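Local coordinates for putative monooxygenase (Fusobacterium nucleatum subsp. nucleatum, PDB 3MCS), which probably acts as a monooxygenase of the antibiotic biosynthesis monooxygenase family, with two related ferredoxin-like halves in one chain, at residues G40-D52 against R199-L213. Sequence-based numbering, arbitrary orientation.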
loop_
_atom_site.group_PDB
_atom_site.type_symbol
_atom_site.label_atom_id
_atom_site.label_comp_id
_atom_site.label_asym_id
_atom_site.label_seq_id
_atom_site.Cartn_x
_atom_site.Cartn_y
_atom_site.Cartn_z
ATOM N N GLY A 40 -10.392 -4.770 -14.382
ATOM C CA GLY A 40 -8.954 -4.601 -14.273
ATOM C C GLY A 40 -8.461 -4.041 -12.952
ATOM O O GLY A 40 -7.272 -3.747 -12.804
ATOM N N VAL A 41 -9.355 -3.896 -11.991
ATOM C CA VAL A 41 -8.980 -3.366 -10.696
ATOM C C VAL A 41 -8.661 -4.548 -9.814
ATOM O O VAL A 41 -9.528 -5.373 -9.558
ATOM C CB VAL A 41 -10.083 -2.476 -10.093
ATOM C CG1 VAL A 41 -11.391 -3.208 -10.035
ATOM C CG2 VAL A 41 -9.695 -2.044 -8.728
ATOM N N LEU A 42 -7.413 -4.639 -9.362
ATOM C CA LEU A 42 -6.965 -5.787 -8.556
ATOM C C LEU A 42 -7.250 -5.639 -7.055
ATOM O O LEU A 42 -7.370 -6.637 -6.339
ATOM C CB LEU A 42 -5.470 -6.030 -8.770
ATOM C CG LEU A 42 -5.064 -6.580 -10.148
ATOM C CD1 LEU A 42 -3.542 -6.542 -10.309
ATOM C CD2 LEU A 42 -5.594 -7.994 -10.371
ATOM N N GLY A 43 -7.351 -4.401 -6.595
ATOM C CA GLY A 43 -7.621 -4.124 -5.215
ATOM C C GLY A 43 -7.465 -2.655 -4.848
ATOM O O GLY A 43 -6.699 -1.918 -5.470
ATOM N N LEU A 44 -8.239 -2.229 -3.855
ATOM C CA LEU A 44 -8.164 -0.866 -3.304
ATOM C C LEU A 44 -8.113 -0.979 -1.787
ATOM O O LEU A 44 -8.822 -1.786 -1.208
ATOM C CB LEU A 44 -9.311 0.048 -3.779
ATOM C CG LEU A 44 -8.995 0.698 -5.127
ATOM C CD1 LEU A 44 -9.235 -0.269 -6.222
ATOM C CD2 LEU A 44 -9.839 1.928 -5.349
ATOM N N PHE A 45 -7.254 -0.183 -1.164
ATOM C CA PHE A 45 -7.049 -0.262 0.267
ATOM C C PHE A 45 -7.014 1.121 0.885
ATOM O O PHE A 45 -6.068 1.840 0.695
ATOM C CB PHE A 45 -5.727 -0.975 0.499
ATOM C CG PHE A 45 -5.600 -2.265 -0.270
ATOM C CD1 PHE A 45 -5.202 -2.262 -1.588
ATOM C CD2 PHE A 45 -5.877 -3.480 0.334
ATOM C CE1 PHE A 45 -5.088 -3.445 -2.313
ATOM C CE2 PHE A 45 -5.757 -4.669 -0.377
ATOM C CZ PHE A 45 -5.365 -4.646 -1.705
ATOM N N ALA A 46 -8.061 1.507 1.594
ATOM C CA ALA A 46 -8.103 2.808 2.260
ATOM C C ALA A 46 -7.764 2.645 3.732
ATOM O O ALA A 46 -8.359 1.817 4.412
ATOM C CB ALA A 46 -9.475 3.428 2.112
ATOM N N ALA A 47 -6.803 3.428 4.207
ATOM C CA ALA A 47 -6.373 3.421 5.599
ATOM C C ALA A 47 -6.163 4.855 6.066
ATOM O O ALA A 47 -6.235 5.782 5.267
ATOM C CB ALA A 47 -5.086 2.639 5.747
ATOM N N THR A 48 -5.878 5.041 7.349
ATOM C CA THR A 48 -5.693 6.365 7.914
ATOM C C THR A 48 -4.553 6.368 8.924
ATOM O O THR A 48 -4.382 5.403 9.660
ATOM C CB THR A 48 -6.977 6.853 8.665
ATOM O OG1 THR A 48 -8.133 6.722 7.843
ATOM C CG2 THR A 48 -6.857 8.275 9.067
ATOM N N ASP A 49 -3.801 7.468 8.953
ATOM C CA ASP A 49 -2.767 7.726 9.952
ATOM C C ASP A 49 -3.286 8.921 10.749
ATOM O O ASP A 49 -3.432 10.002 10.211
ATOM C CB ASP A 49 -1.433 8.040 9.281
ATOM C CG ASP A 49 -0.284 8.194 10.260
ATOM O OD1 ASP A 49 -0.476 8.049 11.482
ATOM O OD2 ASP A 49 0.840 8.467 9.794
ATOM N N GLU A 50 -3.613 8.726 12.019
ATOM C CA GLU A 50 -4.173 9.813 12.836
ATOM C C GLU A 50 -3.175 10.556 13.741
ATOM O O GLU A 50 -3.558 11.491 14.460
ATOM C CB GLU A 50 -5.368 9.299 13.656
ATOM C CG GLU A 50 -6.500 8.772 12.771
ATOM C CD GLU A 50 -7.897 8.881 13.403
ATOM O OE1 GLU A 50 -8.089 8.453 14.577
ATOM O OE2 GLU A 50 -8.813 9.385 12.687
ATOM N N ARG A 51 -1.902 10.177 13.681
ATOM C CA ARG A 51 -0.874 10.850 14.452
ATOM C C ARG A 51 -0.687 12.286 13.955
ATOM O O ARG A 51 -0.679 12.520 12.760
ATOM C CB ARG A 51 0.443 10.106 14.328
ATOM C CG ARG A 51 0.441 8.723 14.950
ATOM C CD ARG A 51 1.769 8.029 14.705
ATOM N NE ARG A 51 1.993 7.767 13.277
ATOM C CZ ARG A 51 3.143 7.342 12.760
ATOM N NH1 ARG A 51 4.194 7.129 13.540
ATOM N NH2 ARG A 51 3.258 7.153 11.448
ATOM N N ASP A 52 -0.542 13.239 14.870
ATOM C CA ASP A 52 -0.350 14.665 14.526
ATOM C C ASP A 52 -1.530 15.305 13.778
ATOM O O ASP A 52 -2.265 16.133 14.326
ATOM C CB ASP A 52 0.942 14.879 13.704
ATOM C CG ASP A 52 2.176 14.382 14.416
ATOM O OD1 ASP A 52 2.118 14.186 15.655
ATOM O OD2 ASP A 52 3.207 14.191 13.736
ATOM N N ARG A 199 7.991 4.210 8.972
ATOM C CA ARG A 199 7.021 3.123 9.100
ATOM C C ARG A 199 5.757 3.714 9.662
ATOM O O ARG A 199 5.807 4.465 10.621
ATOM C CB ARG A 199 7.515 2.048 10.056
ATOM C CG ARG A 199 6.491 0.951 10.387
ATOM C CD ARG A 199 7.020 0.041 11.492
ATOM N NE ARG A 199 7.072 0.705 12.797
ATOM C CZ ARG A 199 6.349 0.354 13.858
ATOM N NH1 ARG A 199 5.545 -0.697 13.820
ATOM N NH2 ARG A 199 6.468 1.032 14.977
ATOM N N ALA A 200 4.630 3.385 9.074
ATOM C CA ALA A 200 3.382 3.911 9.544
ATOM C C ALA A 200 2.385 2.797 9.751
ATOM O O ALA A 200 1.905 2.194 8.798
ATOM C CB ALA A 200 2.836 4.909 8.555
ATOM N N GLU A 201 2.099 2.513 11.011
ATOM C CA GLU A 201 1.071 1.575 11.343
ATOM C C GLU A 201 -0.207 2.331 10.994
ATOM O O GLU A 201 -0.360 3.483 11.358
ATOM C CB GLU A 201 1.125 1.191 12.814
ATOM C CG GLU A 201 2.430 0.551 13.247
ATOM C CD GLU A 201 2.388 0.033 14.677
ATOM O OE1 GLU A 201 1.297 -0.001 15.280
ATOM O OE2 GLU A 201 3.461 -0.357 15.178
ATOM N N LEU A 202 -1.114 1.696 10.272
ATOM C CA LEU A 202 -2.309 2.377 9.784
ATOM C C LEU A 202 -3.637 1.771 10.244
ATOM O O LEU A 202 -3.783 0.564 10.365
ATOM C CB LEU A 202 -2.284 2.407 8.251
ATOM C CG LEU A 202 -1.181 3.200 7.537
ATOM C CD1 LEU A 202 -1.259 2.952 6.022
ATOM C CD2 LEU A 202 -1.263 4.678 7.821
ATOM N N GLN A 203 -4.591 2.659 10.458
ATOM C CA GLN A 203 -5.932 2.357 10.883
ATOM C C GLN A 203 -6.751 2.031 9.625
ATOM O O GLN A 203 -7.005 2.885 8.794
ATOM C CB GLN A 203 -6.447 3.609 11.625
ATOM C CG GLN A 203 -7.835 3.598 12.259
ATOM C CD GLN A 203 -8.161 4.955 12.928
ATOM O OE1 GLN A 203 -9.024 5.693 12.467
ATOM N NE2 GLN A 203 -7.439 5.292 13.985
ATOM N N VAL A 204 -7.137 0.777 9.462
ATOM C CA VAL A 204 -7.911 0.362 8.290
ATOM C C VAL A 204 -9.282 1.060 8.164
ATOM O O VAL A 204 -10.000 1.188 9.125
ATOM C CB VAL A 204 -8.086 -1.178 8.304
ATOM C CG1 VAL A 204 -9.110 -1.610 7.321
ATOM C CG2 VAL A 204 -6.765 -1.850 8.006
ATOM N N LEU A 205 -9.639 1.497 6.961
ATOM C CA LEU A 205 -10.918 2.181 6.709
ATOM C C LEU A 205 -11.846 1.306 5.852
ATOM O O LEU A 205 -12.932 0.971 6.274
ATOM C CB LEU A 205 -10.674 3.526 6.036
ATOM C CG LEU A 205 -11.833 4.508 6.177
ATOM C CD1 LEU A 205 -11.360 5.864 5.698
ATOM C CD2 LEU A 205 -13.105 4.056 5.447
ATOM N N LYS A 206 -11.416 0.961 4.644
ATOM C CA LYS A 206 -12.162 0.035 3.806
ATOM C C LYS A 206 -11.200 -0.654 2.851
ATOM O O LYS A 206 -10.393 0.014 2.215
ATOM C CB LYS A 206 -13.284 0.737 3.029
ATOM C CG LYS A 206 -14.336 -0.220 2.426
ATOM C CD LYS A 206 -15.194 -0.887 3.520
ATOM C CE LYS A 206 -16.135 -2.010 2.987
ATOM N NZ LYS A 206 -15.430 -3.256 2.473
ATOM N N ILE A 207 -11.273 -1.985 2.787
ATOM C CA ILE A 207 -10.462 -2.799 1.887
ATOM C C ILE A 207 -11.330 -3.755 1.072
ATOM O O ILE A 207 -12.173 -4.467 1.622
ATOM C CB ILE A 207 -9.457 -3.686 2.651
ATOM C CG1 ILE A 207 -8.439 -2.849 3.398
ATOM C CG2 ILE A 207 -8.740 -4.628 1.685
ATOM C CD1 ILE A 207 -7.521 -3.668 4.200
ATOM N N GLU A 208 -11.093 -3.776 -0.233
ATOM C CA GLU A 208 -11.727 -4.725 -1.169
ATOM C C GLU A 208 -10.673 -5.138 -2.204
ATOM O O GLU A 208 -9.942 -4.297 -2.737
ATOM C CB GLU A 208 -12.945 -4.126 -1.883
ATOM C CG GLU A 208 -14.165 -3.926 -1.004
ATOM C CD GLU A 208 -14.786 -5.227 -0.535
ATOM O OE1 GLU A 208 -14.543 -6.279 -1.176
ATOM O OE2 GLU A 208 -15.519 -5.187 0.483
ATOM N N ASN A 209 -10.564 -6.434 -2.452
ATOM C CA ASN A 209 -9.628 -6.921 -3.459
ATOM C C ASN A 209 -10.086 -8.254 -4.050
ATOM O O ASN A 209 -10.916 -8.973 -3.452
ATOM C CB ASN A 209 -8.196 -7.023 -2.902
ATOM C CG ASN A 209 -8.018 -8.162 -1.891
ATOM O OD1 ASN A 209 -8.959 -8.565 -1.187
ATOM N ND2 ASN A 209 -6.788 -8.663 -1.795
ATOM N N LYS A 210 -9.546 -8.558 -5.233
ATOM C CA LYS A 210 -9.852 -9.802 -5.919
ATOM C C LYS A 210 -9.223 -10.976 -5.176
ATOM O O LYS A 210 -9.828 -12.053 -5.060
ATOM C CB LYS A 210 -9.340 -9.753 -7.358
ATOM C CG LYS A 210 -9.795 -10.925 -8.224
ATOM C CD LYS A 210 -9.260 -10.822 -9.655
ATOM C CE LYS A 210 -9.612 -12.076 -10.485
ATOM N NZ LYS A 210 -9.060 -12.002 -11.865
ATOM N N GLY A 211 -8.009 -10.765 -4.685
ATOM C CA GLY A 211 -7.281 -11.811 -3.993
ATOM C C GLY A 211 -6.540 -12.740 -4.927
ATOM O O GLY A 211 -6.758 -12.723 -6.136
ATOM N N GLY A 212 -5.628 -13.529 -4.371
ATOM C CA GLY A 212 -4.851 -14.485 -5.152
ATOM C C GLY A 212 -3.770 -13.905 -6.051
ATOM O O GLY A 212 -3.227 -14.616 -6.898
ATOM N N LEU A 213 -3.422 -12.632 -5.877
ATOM C CA LEU A 213 -2.399 -12.020 -6.729
ATOM C C LEU A 213 -1.044 -12.661 -6.467
ATOM O O LEU A 213 -0.732 -12.996 -5.333
ATOM C CB LEU A 213 -2.335 -10.526 -6.472
ATOM C CG LEU A 213 -1.478 -9.675 -7.392
ATOM C CD1 LEU A 213 -1.701 -10.051 -8.836
ATOM C CD2 LEU A 213 -1.783 -8.197 -7.139
#
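Strand 41-49 of the N-terminal half pairs antiparallel with residues 199-209 of the long strand 194-209 in the C-terminal half, so a ladder of backbone hydrogen bonds joins the two halves. L44 and E208 bond reciprocally, L44 N giving to E208 O at 2.9 Å. T48 and Q203 do the same, with Q203 N 2.9 Å from T48 O. Between them lies a classic beta bulge: L205 and K206 both face A46, and A46 O accepts from L205 N (2.9 Å) and K206 N, which approach from the same face of its carbonyl plane. The small A46 suits this doubled position, its methyl lying beside L205 CB.

Pairing of strands across the two halves is characteristic of the dimeric alpha-beta barrel; here both family repeats lie in one chain, and 199-209 also pairs with strand 114-122. F45, A47, V204, I207 and N209 share one face of the sheet, which probably lines the barrel interior, whereas A46, L205 and K206 meet helix 20-37 on the other. I207 holds CG2 anti to the backbone N, which brings this methyl within 3.4 Å of F45 CD2, an oblique approach to a ring that also packs edge-to-face with F165. Opposite N209, G43 has no side chain, and the CA atoms lie 3.9 Å apart, with N209 CB beside G43 CA. The N209 amide turns to the backbone of K105 and I107.

Toward the other end the small A47 leaves room for L202, whose CB (3.8 Å) and CD1 both lie against the A47 methyl CB. D49 takes the side-on grip of R51, NE to OD1 (3.1 Å) and NH2 to OD2, which holds the guanidinium beside the methyl of A200. At the solvent-exposed margin, Q203 NE2 makes a weak hydrogen bond to E50 OE1, the amide and carboxylate planes 70° apart.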